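Local coordinates for sp1 protein (Swine acute diarrhea syndrome coronavirus, PDB 6LPA), which probably suppresses host gene expression and aids immune evasion and control of host proliferation, as an alphacoronavirus non-structural protein 1, at residues F39-Q50 / L85-Y96. Numbering follows the deposited sequence.
Sequences FKDCRFVAFGLQ and LRGWLIPSNSNY
Ser94 O takes two donors from the Arg43 guanidinium: a short, nearly straight bond from NE (2.7 Å, 175° at the hydrogen) and a weak one from NH2 (3.4 Å). It lies almost exactly in the plane of that group. Arg43 reaches it by bending at chi2 (-66°), which carries the side chain along the loop 92-95 toward Tyr96, at the start of strand 96-104. Ser92 O sits over the centre of one guanidinium face, 3.3 Å from CZ, while Tyr96 CD1 covers the opposite face; NH1 donates back to the carbonyls of Lys40 and Cys42. Arg43 thus illustrates how one buried cation can tie a loop to the strand beside it, its rotation fixed by partners at edge and faces.

Between strands 42-46 and 85-91, Arg43 pairs with Ile90 and Val45 with Trp88 through reciprocal N-H···O bonds. Phe39 receives Leu89 CD1 over its ring face (4.1 Å to the centroid), whereas the Trp88 indole points an edge at Gln50, with CH2 3.4 Å from OE1. On its other side strand 85-91 pairs antiparallel with strand 61-66, where a classic bulge sets Arg86 and Gly87 against Leu65. Backbone hydrogen bonds from Phe44 to Ala9 and Ala11 join strand 42-46 to strand 6-11 and so close the six strands into a barrel, the fold characteristic of alphacoronavirus nsp1.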
ATOM      1  N   PHE A  39      18.527   4.347  -2.610  1.00 50.79           N
ATOM      2  CA  PHE A  39      17.979   4.098  -1.266  1.00 54.37           C
ATOM      3  C   PHE A  39      19.035   4.244  -0.174  1.00 51.58           C
ATOM      4  O   PHE A  39      18.906   3.653   0.900  1.00 52.34           O
ATOM      5  CB  PHE A  39      17.314   2.720  -1.166  1.00 50.26           C
ATOM      6  CG  PHE A  39      16.118   2.554  -2.071  1.00 55.73           C
ATOM      7  CD1 PHE A  39      14.883   3.090  -1.728  1.00 53.61           C
ATOM      8  CD2 PHE A  39      16.236   1.879  -3.275  1.00 51.01           C
ATOM      9  CE1 PHE A  39      13.794   2.943  -2.554  1.00 51.60           C
ATOM     10  CE2 PHE A  39      15.143   1.736  -4.106  1.00 55.37           C
ATOM     11  CZ  PHE A  39      13.928   2.270  -3.746  1.00 54.34           C
ATOM     12  N   LYS A  40      20.074   5.055  -0.410  1.00 48.16           N
ATOM     13  CA  LYS A  40      21.116   5.215   0.603  1.00 50.42           C
ATOM     14  C   LYS A  40      20.596   5.886   1.873  1.00 48.88           C
ATOM     15  O   LYS A  40      21.182   5.687   2.942  1.00 48.54           O
ATOM     16  CB  LYS A  40      22.294   6.011   0.037  1.00 51.57           C
ATOM     17  CG  LYS A  40      23.611   5.848   0.779  1.00 50.91           C
ATOM     18  CD  LYS A  40      24.775   6.339  -0.077  1.00 60.92           C
ATOM     19  CE  LYS A  40      26.068   6.511   0.725  1.00 54.79           C
ATOM     20  NZ  LYS A  40      27.036   5.455   0.373  1.00 64.66           N
ATOM     21  N   ASP A  41      19.517   6.665   1.792  1.00 46.64           N
ATOM     22  CA  ASP A  41      18.937   7.290   2.983  1.00 51.03           C
ATOM     23  C   ASP A  41      17.998   6.355   3.743  1.00 45.15           C
ATOM     24  O   ASP A  41      17.361   6.785   4.708  1.00 47.04           O
ATOM     25  CB  ASP A  41      18.192   8.578   2.595  1.00 49.79           C
ATOM     26  CG  ASP A  41      17.044   8.322   1.619  1.00 52.77           C
ATOM     27  OD1 ASP A  41      17.015   7.257   0.976  1.00 50.14           O
ATOM     28  OD2 ASP A  41      16.168   9.197   1.479  1.00 62.41           O
ATOM     29  N   CYS A  42      17.911   5.093   3.332  1.00 48.70           N
ATOM     30  CA  CYS A  42      16.927   4.140   3.819  1.00 48.23           C
ATOM     31  C   CYS A  42      17.642   2.912   4.393  1.00 49.97           C
ATOM     32  O   CYS A  42      18.748   2.568   3.960  1.00 42.74           O
ATOM     33  CB  CYS A  42      15.996   3.725   2.663  1.00 51.55           C
ATOM     34  SG  CYS A  42      14.724   4.899   2.274  1.00 47.81           S
ATOM     35  N   ARG A  43      16.982   2.219   5.342  1.00 43.29           N
ATOM     36  CA  ARG A  43      17.486   0.980   5.923  1.00 44.46           C
ATOM     37  C   ARG A  43      16.492  -0.144   5.685  1.00 46.30           C
ATOM     38  O   ARG A  43      15.282   0.055   5.794  1.00 47.81           O
ATOM     39  CB  ARG A  43      17.761   1.106   7.432  1.00 40.67           C
ATOM     40  CG  ARG A  43      18.834   2.139   7.788  1.00 43.77           C
ATOM     41  CD  ARG A  43      20.260   1.756   7.286  1.00 44.92           C
ATOM     42  NE  ARG A  43      21.192   2.839   7.598  1.00 45.75           N
ATOM     43  CZ  ARG A  43      21.480   3.848   6.774  1.00 49.32           C
ATOM     44  NH1 ARG A  43      20.937   3.909   5.565  1.00 48.15           N
ATOM     45  NH2 ARG A  43      22.325   4.793   7.151  1.00 49.61           N
ATOM     46  N   PHE A  44      17.001  -1.326   5.336  1.00 45.16           N
ATOM     47  CA  PHE A  44      16.136  -2.482   5.190  1.00 46.56           C
ATOM     48  C   PHE A  44      15.883  -3.118   6.551  1.00 50.70           C
ATOM     49  O   PHE A  44      16.824  -3.454   7.276  1.00 44.97           O
ATOM     50  CB  PHE A  44      16.737  -3.520   4.249  1.00 44.54           C
ATOM     51  CG  PHE A  44      15.922  -4.792   4.174  1.00 45.55           C
ATOM     52  CD1 PHE A  44      14.886  -4.909   3.264  1.00 48.31           C
ATOM     53  CD2 PHE A  44      16.187  -5.860   5.021  1.00 43.97           C
ATOM     54  CE1 PHE A  44      14.137  -6.079   3.201  1.00 47.21           C
ATOM     55  CE2 PHE A  44      15.455  -7.018   4.965  1.00 43.10           C
ATOM     56  CZ  PHE A  44      14.423  -7.132   4.060  1.00 48.11           C
ATOM     57  N   VAL A  45      14.615  -3.333   6.870  1.00 47.46           N
ATOM     58  CA  VAL A  45      14.207  -3.888   8.143  1.00 46.39           C
ATOM     59  C   VAL A  45      13.419  -5.138   7.806  1.00 47.61           C
ATOM     60  O   VAL A  45      12.369  -5.058   7.156  1.00 45.82           O
ATOM     61  CB  VAL A  45      13.375  -2.889   8.955  1.00 48.25           C
ATOM     62  CG1 VAL A  45      13.050  -3.441  10.348  1.00 43.79           C
ATOM     63  CG2 VAL A  45      14.111  -1.552   9.019  1.00 48.84           C
ATOM     64  N   ALA A  46      13.939  -6.292   8.210  1.00 43.64           N
ATOM     65  CA  ALA A  46      13.275  -7.553   7.925  1.00 45.91           C
ATOM     66  C   ALA A  46      11.935  -7.628   8.652  1.00 46.46           C
ATOM     67  O   ALA A  46      11.752  -7.062   9.735  1.00 46.91           O
ATOM     68  CB  ALA A  46      14.164  -8.725   8.347  1.00 44.68           C
ATOM     69  N   PHE A  47      10.990  -8.337   8.050  1.00 47.09           N
ATOM     70  CA  PHE A  47       9.749  -8.612   8.752  1.00 49.18           C
ATOM     71  C   PHE A  47      10.048  -9.487   9.961  1.00 51.59           C
ATOM     72  O   PHE A  47      10.780 -10.480   9.858  1.00 48.78           O
ATOM     73  CB  PHE A  47       8.738  -9.310   7.849  1.00 46.53           C
ATOM     74  CG  PHE A  47       7.447  -9.637   8.558  1.00 48.97           C
ATOM     75  CD1 PHE A  47       6.462  -8.665   8.709  1.00 50.38           C
ATOM     76  CD2 PHE A  47       7.253 -10.882   9.151  1.00 48.52           C
ATOM     77  CE1 PHE A  47       5.286  -8.926   9.392  1.00 51.66           C
ATOM     78  CE2 PHE A  47       6.070 -11.166   9.810  1.00 51.41           C
ATOM     79  CZ  PHE A  47       5.079 -10.172   9.946  1.00 54.51           C
ATOM     80  N   GLY A  48       9.463  -9.128  11.100  1.00 44.67           N
ATOM     81  CA  GLY A  48       9.803  -9.726  12.370  1.00 51.85           C
ATOM     82  C   GLY A  48      10.608  -8.817  13.261  1.00 57.63           C
ATOM     83  O   GLY A  48      10.631  -9.027  14.480  1.00 61.23           O
ATOM     84  N   LEU A  49      11.239  -7.786  12.688  1.00 53.83           N
ATOM     85  CA  LEU A  49      12.039  -6.830  13.436  1.00 50.36           C
ATOM     86  C   LEU A  49      11.391  -5.452  13.505  1.00 53.00           C
ATOM     87  O   LEU A  49      12.049  -4.490  13.893  1.00 53.29           O
ATOM     88  CB  LEU A  49      13.443  -6.722  12.828  1.00 55.35           C
ATOM     89  CG  LEU A  49      14.157  -8.037  12.533  1.00 52.72           C
ATOM     90  CD1 LEU A  49      15.597  -7.781  12.084  1.00 54.75           C
ATOM     91  CD2 LEU A  49      14.128  -8.939  13.734  1.00 54.83           C
ATOM     92  N   GLN A  50      10.105  -5.328  13.165  1.00 50.34           N
ATOM     93  CA  GLN A  50       9.491  -4.007  13.212  1.00 48.67           C
ATOM     94  C   GLN A  50       9.498  -3.437  14.615  1.00 51.48           C
ATOM     95  O   GLN A  50       9.419  -2.217  14.777  1.00 52.82           O
ATOM     96  CB  GLN A  50       8.053  -4.040  12.668  1.00 52.91           C
ATOM     97  CG  GLN A  50       7.121  -4.994  13.401  1.00 49.55           C
ATOM     98  CD  GLN A  50       7.110  -6.359  12.755  1.00 52.30           C
ATOM     99  OE1 GLN A  50       8.044  -6.714  12.031  1.00 48.89           O
ATOM    100  NE2 GLN A  50       6.052  -7.129  12.995  1.00 49.45           N
ATOM    101  N   LEU A  85       5.198 -10.675   2.818  1.00 48.94           N
ATOM    102  CA  LEU A  85       5.922  -9.468   3.196  1.00 50.79           C
ATOM    103  C   LEU A  85       7.262  -9.866   3.810  1.00 46.74           C
ATOM    104  O   LEU A  85       7.309 -10.601   4.798  1.00 49.62           O
ATOM    105  CB  LEU A  85       5.096  -8.633   4.180  1.00 48.62           C
ATOM    106  CG  LEU A  85       5.796  -7.395   4.748  1.00 48.83           C
ATOM    107  CD1 LEU A  85       6.202  -6.442   3.607  1.00 45.75           C
ATOM    108  CD2 LEU A  85       4.891  -6.674   5.736  1.00 49.65           C
ATOM    109  N   ARG A  86       8.352  -9.393   3.222  1.00 45.63           N
ATOM    110  CA  ARG A  86       9.683  -9.757   3.701  1.00 49.12           C
ATOM    111  C   ARG A  86      10.363  -8.657   4.496  1.00 48.89           C
ATOM    112  O   ARG A  86      11.317  -8.935   5.229  1.00 48.17           O
ATOM    113  CB  ARG A  86      10.589 -10.137   2.521  1.00 47.90           C
ATOM    114  CG  ARG A  86      10.037 -11.261   1.688  1.00 44.15           C
ATOM    115  CD  ARG A  86       9.741 -12.468   2.590  1.00 46.37           C
ATOM    116  NE  ARG A  86       9.110 -13.524   1.813  1.00 51.47           N
ATOM    117  CZ  ARG A  86       8.565 -14.628   2.315  1.00 52.26           C
ATOM    118  NH1 ARG A  86       8.570 -14.865   3.632  1.00 49.05           N
ATOM    119  NH2 ARG A  86       8.017 -15.505   1.482  1.00 54.40           N
ATOM    120  N   GLY A  87       9.910  -7.423   4.369  1.00 47.13           N
ATOM    121  CA  GLY A  87      10.538  -6.349   5.100  1.00 46.94           C
ATOM    122  C   GLY A  87      10.258  -5.021   4.427  1.00 47.23           C
ATOM    123  O   GLY A  87       9.465  -4.936   3.494  1.00 49.18           O
ATOM    124  N   TRP A  88      10.923  -3.989   4.938  1.00 44.43           N
ATOM    125  CA  TRP A  88      10.687  -2.630   4.471  1.00 45.98           C
ATOM    126  C   TRP A  88      12.013  -1.909   4.276  1.00 45.21           C
ATOM    127  O   TRP A  88      13.025  -2.244   4.894  1.00 45.41           O
ATOM    128  CB  TRP A  88       9.842  -1.816   5.454  1.00 46.15           C
ATOM    129  CG  TRP A  88       8.585  -2.473   5.945  1.00 47.91           C
ATOM    130  CD1 TRP A  88       7.320  -2.293   5.457  1.00 43.90           C
ATOM    131  CD2 TRP A  88       8.467  -3.385   7.055  1.00 45.81           C
ATOM    132  NE1 TRP A  88       6.420  -3.046   6.198  1.00 46.63           N
ATOM    133  CE2 TRP A  88       7.098  -3.727   7.176  1.00 42.14           C
ATOM    134  CE3 TRP A  88       9.385  -3.948   7.950  1.00 46.43           C
ATOM    135  CZ2 TRP A  88       6.628  -4.616   8.157  1.00 47.74           C
ATOM    136  CZ3 TRP A  88       8.915  -4.844   8.927  1.00 48.52           C
ATOM    137  CH2 TRP A  88       7.544  -5.155   9.027  1.00 45.38           C
ATOM    138  N   LEU A  89      11.982  -0.886   3.428  1.00 43.20           N
ATOM    139  CA  LEU A  89      13.025   0.130   3.367  1.00 46.00           C
ATOM    140  C   LEU A  89      12.435   1.392   3.968  1.00 46.80           C
ATOM    141  O   LEU A  89      11.395   1.874   3.502  1.00 44.68           O
ATOM    142  CB  LEU A  89      13.491   0.374   1.931  1.00 43.99           C
ATOM    143  CG  LEU A  89      14.484  -0.620   1.339  1.00 47.26           C
ATOM    144  CD1 LEU A  89      14.439  -0.545  -0.187  1.00 48.98           C
ATOM    145  CD2 LEU A  89      15.892  -0.300   1.867  1.00 48.99           C
ATOM    146  N   ILE A  90      13.085   1.905   5.007  1.00 46.15           N
ATOM    147  CA  ILE A  90      12.564   2.998   5.816  1.00 45.03           C
ATOM    148  C   ILE A  90      13.658   4.037   5.993  1.00 45.46           C
ATOM    149  O   ILE A  90      14.791   3.683   6.368  1.00 42.80           O
ATOM    150  CB  ILE A  90      12.085   2.501   7.195  1.00 47.83           C
ATOM    151  CG1 ILE A  90      11.298   1.184   7.065  1.00 43.44           C
ATOM    152  CG2 ILE A  90      11.279   3.586   7.889  1.00 46.09           C
ATOM    153  CD1 ILE A  90      10.956   0.508   8.400  1.00 41.92           C
ATOM    154  N   PRO A  91      13.358   5.318   5.789  1.00 43.08           N
ATOM    155  CA  PRO A  91      14.369   6.359   6.031  1.00 49.21           C
ATOM    156  C   PRO A  91      14.898   6.255   7.451  1.00 49.21           C
ATOM    157  O   PRO A  91      14.136   6.272   8.425  1.00 47.19           O
ATOM    158  CB  PRO A  91      13.601   7.665   5.780  1.00 51.44           C
ATOM    159  CG  PRO A  91      12.510   7.275   4.815  1.00 46.87           C
ATOM    160  CD  PRO A  91      12.101   5.874   5.257  1.00 45.36           C
ATOM    161  N   SER A  92      16.215   6.094   7.559  1.00 45.26           N
ATOM    162  CA  SER A  92      16.870   5.902   8.843  1.00 46.33           C
ATOM    163  C   SER A  92      18.369   6.082   8.666  1.00 47.58           C
ATOM    164  O   SER A  92      18.927   5.735   7.620  1.00 45.50           O
ATOM    165  CB  SER A  92      16.578   4.508   9.417  1.00 44.45           C
ATOM    166  OG  SER A  92      17.371   4.302  10.567  1.00 49.11           O
ATOM    167  N   ASN A  93      19.010   6.611   9.705  1.00 45.78           N
ATOM    168  CA  ASN A  93      20.461   6.710   9.781  1.00 47.10           C
ATOM    169  C   ASN A  93      21.087   5.638  10.681  1.00 49.84           C
ATOM    170  O   ASN A  93      22.191   5.843  11.194  1.00 49.59           O
ATOM    171  CB  ASN A  93      20.856   8.110  10.265  1.00 50.44           C
ATOM    172  CG  ASN A  93      20.591   9.193   9.214  1.00 55.43           C
ATOM    173  OD1 ASN A  93      20.835   8.991   8.025  1.00 53.56           O
ATOM    174  ND2 ASN A  93      20.056  10.333   9.654  1.00 54.47           N
ATOM    175  N   SER A  94      20.417   4.500  10.885  1.00 48.26           N
ATOM    176  CA  SER A  94      20.965   3.485  11.781  1.00 45.28           C
ATOM    177  C   SER A  94      22.239   2.860  11.209  1.00 50.38           C
ATOM    178  O   SER A  94      22.514   2.927  10.002  1.00 47.13           O
ATOM    179  CB  SER A  94      19.948   2.377  12.034  1.00 47.68           C
ATOM    180  OG  SER A  94      19.983   1.450  10.974  1.00 45.64           O
ATOM    181  N   ASN A  95      23.012   2.231  12.100  1.00 47.18           N
ATOM    182  CA  ASN A  95      24.139   1.410  11.680  1.00 46.36           C
ATOM    183  C   ASN A  95      23.615   0.233  10.876  1.00 49.19           C
ATOM    184  O   ASN A  95      22.487  -0.231  11.073  1.00 48.20           O
ATOM    185  CB  ASN A  95      24.949   0.906  12.883  1.00 46.34           C
ATOM    186  CG  ASN A  95      25.551   2.047  13.704  1.00 55.64           C
ATOM    187  OD1 ASN A  95      26.061   3.019  13.147  1.00 55.87           O
ATOM    188  ND2 ASN A  95      25.497   1.928  15.029  1.00 54.07           N
ATOM    189  N   TYR A  96      24.446  -0.250   9.963  1.00 46.37           N
ATOM    190  CA  TYR A  96      23.978  -1.158   8.933  1.00 49.80           C
ATOM    191  C   TYR A  96      25.120  -2.066   8.533  1.00 48.68           C
ATOM    192  O   TYR A  96      26.283  -1.821   8.866  1.00 49.69           O
ATOM    193  CB  TYR A  96      23.471  -0.400   7.696  1.00 45.45           C
ATOM    194  CG  TYR A  96      24.552   0.452   7.050  1.00 50.17           C
ATOM    195  CD1 TYR A  96      24.855   1.712   7.555  1.00 52.25           C
ATOM    196  CD2 TYR A  96      25.286  -0.007   5.948  1.00 51.35           C
ATOM    197  CE1 TYR A  96      25.846   2.494   6.991  1.00 55.67           C
ATOM    198  CE2 TYR A  96      26.294   0.785   5.364  1.00 52.29           C
ATOM    199  CZ  TYR A  96      26.563   2.032   5.899  1.00 56.00           C
ATOM    200  OH  TYR A  96      27.538   2.847   5.364  1.00 57.33           O
TER
HETATM  201  O   HOH W   1      18.890   8.967   6.399  1.00 58.27           O